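Local coordinates for protein ADP-ribosylating toxin CARDS (Mycoplasma pneumoniae, PDB 4TLV) that transfers the ADP-ribosyl group of NAD(+) to multiple target proteins in vitro and triggers vacuole formation and epithelial damage in mammalian cells, at residues Asn98-Met103 against Met117-Ile122. Residues are numbered along the deposited sequence; the frame is centred on the assembly and turned at random.
Sequences NLLDLM and MAQMGI
M103 lays its thioether against the methyl of A118 where two helices of the mono-ADP-ribosyltransferase domain, 92-104 and 115-126, pack as a nearly antiparallel pair. The short segments run at 155° to one another with axes 10.6 Å apart, and strand 108-110 lies between them in sequence. The tight part of the contact is apolar and buried. The terminal CE of M103 rests against A118 CB at 3.7 Å; M103 SD is modelled 3.2 Å from the same methyl, unusually short, so that its exact value is doubtful. The short alanine side chain suits this place because it lets the long, flexible methionine reach across to the partner helix. The M103 chain runs extended to SD and then bends (chi3 -50°), turning CE toward Q119, whose CG it meets at 4.0 Å. F36 of helix 35-40 also packs on A118 and on I122, while V108 and F110, on the strand linking the helices, also touch M103.

Toward Q119, which is partly exposed, the contact is looser. No hydrogen bond joins the two segments themselves, and L100 and Q119 cross at about a right angle. L100 holds its CG opposite the backbone N (chi1 174°), which carries CD1 to the glutamine, a residue whose methylenes can pack while its amide stays polar. R104 NH1, one residue beyond segment 98-103, links the helices by a hydrogen bond to Q119 OE1, and NE2 makes a weak one to a bound glycerol. Beside the amide, L100 CD1 lies 4.0 Å from Q119 CG and 3.9 Å from Q119 OE1.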
ATOM      1  N   ASN A  98     -13.427   0.535  -9.265  1.00 10.42           N
ATOM      2  CA  ASN A  98     -14.481   0.993 -10.151  1.00 11.53           C
ATOM      3  C   ASN A  98     -15.237  -0.215 -10.717  1.00 10.85           C
ATOM      4  O   ASN A  98     -16.476  -0.233 -10.750  1.00 12.21           O
ATOM      5  CB  ASN A  98     -13.901   1.894 -11.269  1.00 10.97           C
ATOM      6  CG  ASN A  98     -14.982   2.549 -12.112  1.00 12.33           C
ATOM      7  OD1 ASN A  98     -15.811   3.297 -11.601  1.00 13.00           O
ATOM      8  ND2 ASN A  98     -14.985   2.254 -13.413  1.00  9.68           N
ATOM      9  N   LEU A  99     -14.494  -1.231 -11.127  1.00 11.21           N
ATOM     10  CA  LEU A  99     -15.088  -2.470 -11.637  1.00 12.48           C
ATOM     11  C   LEU A  99     -15.928  -3.188 -10.566  1.00 14.89           C
ATOM     12  O   LEU A  99     -17.003  -3.713 -10.862  1.00 15.09           O
ATOM     13  CB  LEU A  99     -14.012  -3.394 -12.223  1.00 12.29           C
ATOM     14  CG  LEU A  99     -13.322  -2.874 -13.494  1.00 14.21           C
ATOM     15  CD1 LEU A  99     -12.311  -3.870 -13.990  1.00 16.21           C
ATOM     16  CD2 LEU A  99     -14.339  -2.551 -14.599  1.00 16.05           C
ATOM     17  N   LEU A 100     -15.456  -3.180  -9.323  1.00 13.00           N
ATOM     18  CA  LEU A 100     -16.234  -3.750  -8.224  1.00 15.38           C
ATOM     19  C   LEU A 100     -17.569  -3.014  -8.084  1.00 16.81           C
ATOM     20  O   LEU A 100     -18.627  -3.636  -8.009  1.00 16.90           O
ATOM     21  CB  LEU A 100     -15.459  -3.676  -6.907  1.00 15.50           C
ATOM     22  CG  LEU A 100     -16.298  -4.131  -5.706  1.00 15.11           C
ATOM     23  CD1 LEU A 100     -16.608  -5.622  -5.783  1.00 14.19           C
ATOM     24  CD2 LEU A 100     -15.542  -3.774  -4.409  1.00 15.12           C
ATOM     25  N   ASP A 101     -17.500  -1.688  -8.039  1.00 15.58           N
ATOM     26  CA  ASP A 101     -18.681  -0.838  -7.992  1.00 15.78           C
ATOM     27  C   ASP A 101     -19.660  -1.224  -9.115  1.00 16.66           C
ATOM     28  O   ASP A 101     -20.809  -1.551  -8.851  1.00 19.41           O
ATOM     29  CB  ASP A 101     -18.234   0.617  -8.131  1.00 14.42           C
ATOM     30  CG  ASP A 101     -19.385   1.602  -8.168  1.00 20.67           C
ATOM     31  OD1 ASP A 101     -20.457   1.320  -7.593  1.00 21.63           O
ATOM     32  OD2 ASP A 101     -19.194   2.694  -8.751  1.00 17.79           O
ATOM     33  N   LEU A 102     -19.199  -1.206 -10.360  1.00 15.25           N
ATOM     34  CA  LEU A 102     -20.070  -1.555 -11.478  1.00 17.82           C
ATOM     35  C   LEU A 102     -20.690  -2.954 -11.311  1.00 18.57           C
ATOM     36  O   LEU A 102     -21.882  -3.140 -11.559  1.00 20.12           O
ATOM     37  CB  LEU A 102     -19.330  -1.433 -12.806  1.00 16.06           C
ATOM     38  CG  LEU A 102     -18.870  -0.002 -13.137  1.00 16.59           C
ATOM     39  CD1 LEU A 102     -17.917  -0.025 -14.283  1.00 20.29           C
ATOM     40  CD2 LEU A 102     -20.062   0.909 -13.431  1.00 21.88           C
ATOM     41  N   MET A 103     -19.885  -3.931 -10.899  1.00 17.33           N
ATOM     42  CA  MET A 103     -20.388  -5.279 -10.658  1.00 15.94           C
ATOM     43  C   MET A 103     -21.454  -5.322  -9.564  1.00 21.50           C
ATOM     44  O   MET A 103     -22.457  -6.014  -9.711  1.00 19.13           O
ATOM     45  CB  MET A 103     -19.246  -6.259 -10.354  1.00 20.60           C
ATOM     46  CG  MET A 103     -18.335  -6.490 -11.557  1.00 18.10           C
ATOM     47  SD  MET A 103     -17.148  -7.814 -11.274  1.00 23.55           S
ATOM     48  CE  MET A 103     -16.478  -7.324  -9.690  1.00 20.55           C
ATOM     49  N   MET A 117     -16.041 -14.878  -9.425  1.00 17.67           N
ATOM     50  CA  MET A 117     -14.661 -14.971  -9.884  1.00 19.76           C
ATOM     51  C   MET A 117     -13.979 -13.605  -9.951  1.00 20.37           C
ATOM     52  O   MET A 117     -12.810 -13.471  -9.591  1.00 16.31           O
ATOM     53  CB  MET A 117     -14.599 -15.633 -11.263  1.00 22.11           C
ATOM     54  CG  MET A 117     -15.045 -17.081 -11.281  1.00 21.42           C
ATOM     55  SD  MET A 117     -15.238 -17.695 -12.974  1.00 32.26           S
ATOM     56  CE  MET A 117     -13.558 -17.590 -13.623  1.00 31.80           C
ATOM     57  N   ALA A 118     -14.699 -12.594 -10.434  1.00 17.73           N
ATOM     58  CA  ALA A 118     -14.114 -11.260 -10.541  1.00 18.55           C
ATOM     59  C   ALA A 118     -13.764 -10.727  -9.155  1.00 16.89           C
ATOM     60  O   ALA A 118     -12.733 -10.072  -8.969  1.00 16.11           O
ATOM     61  CB  ALA A 118     -15.061 -10.303 -11.262  1.00 16.30           C
ATOM     62  N   GLN A 119     -14.622 -10.999  -8.180  1.00 12.89           N
ATOM     63  CA  GLN A 119     -14.370 -10.549  -6.813  1.00 15.13           C
ATOM     64  C   GLN A 119     -13.159 -11.245  -6.174  1.00 16.66           C
ATOM     65  O   GLN A 119     -12.461 -10.656  -5.336  1.00 13.59           O
ATOM     66  CB  GLN A 119     -15.640 -10.666  -5.949  1.00 14.05           C
ATOM     67  CG  GLN A 119     -16.661  -9.592  -6.355  1.00 15.35           C
ATOM     68  CD  GLN A 119     -18.010  -9.771  -5.702  1.00 19.00           C
ATOM     69  OE1 GLN A 119     -18.907  -8.829  -5.948  1.00 19.21           O
ATOM     70  NE2 GLN A 119     -18.243 -10.751  -4.976  1.00 21.56           N
ATOM     71  N   MET A 120     -12.894 -12.480  -6.585  1.00 14.46           N
ATOM     72  CA  MET A 120     -11.661 -13.152  -6.185  1.00 16.35           C
ATOM     73  C   MET A 120     -10.461 -12.425  -6.775  1.00 15.56           C
ATOM     74  O   MET A 120      -9.434 -12.262  -6.112  1.00 14.02           O
ATOM     75  CB  MET A 120     -11.636 -14.601  -6.662  1.00 17.08           C
ATOM     76  CG  MET A 120     -12.620 -15.519  -5.960  1.00 25.61           C
ATOM     77  SD  MET A 120     -12.638 -17.131  -6.776  1.00 33.04           S
ATOM     78  CE  MET A 120     -13.829 -17.986  -5.737  1.00 38.93           C
ATOM     79  N   GLY A 121     -10.589 -12.002  -8.024  1.00 12.92           N
ATOM     80  CA  GLY A 121      -9.550 -11.213  -8.675  1.00 14.47           C
ATOM     81  C   GLY A 121      -9.311  -9.882  -7.966  1.00 15.23           C
ATOM     82  O   GLY A 121      -8.160  -9.481  -7.739  1.00 11.79           O
ATOM     83  N   ILE A 122     -10.397  -9.191  -7.628  1.00 11.04           N
ATOM     84  CA  ILE A 122     -10.308  -7.910  -6.940  1.00 16.66           C
ATOM     85  C   ILE A 122      -9.686  -8.097  -5.550  1.00 13.48           C
ATOM     86  O   ILE A 122      -8.894  -7.271  -5.103  1.00 15.18           O
ATOM     87  CB  ILE A 122     -11.697  -7.201  -6.828  1.00 16.21           C
ATOM     88  CG1 ILE A 122     -12.244  -6.821  -8.217  1.00 17.78           C
ATOM     89  CG2 ILE A 122     -11.604  -5.932  -5.979  1.00 17.59           C
ATOM     90  CD1 ILE A 122     -11.327  -5.971  -9.007  1.00 21.54           C
TER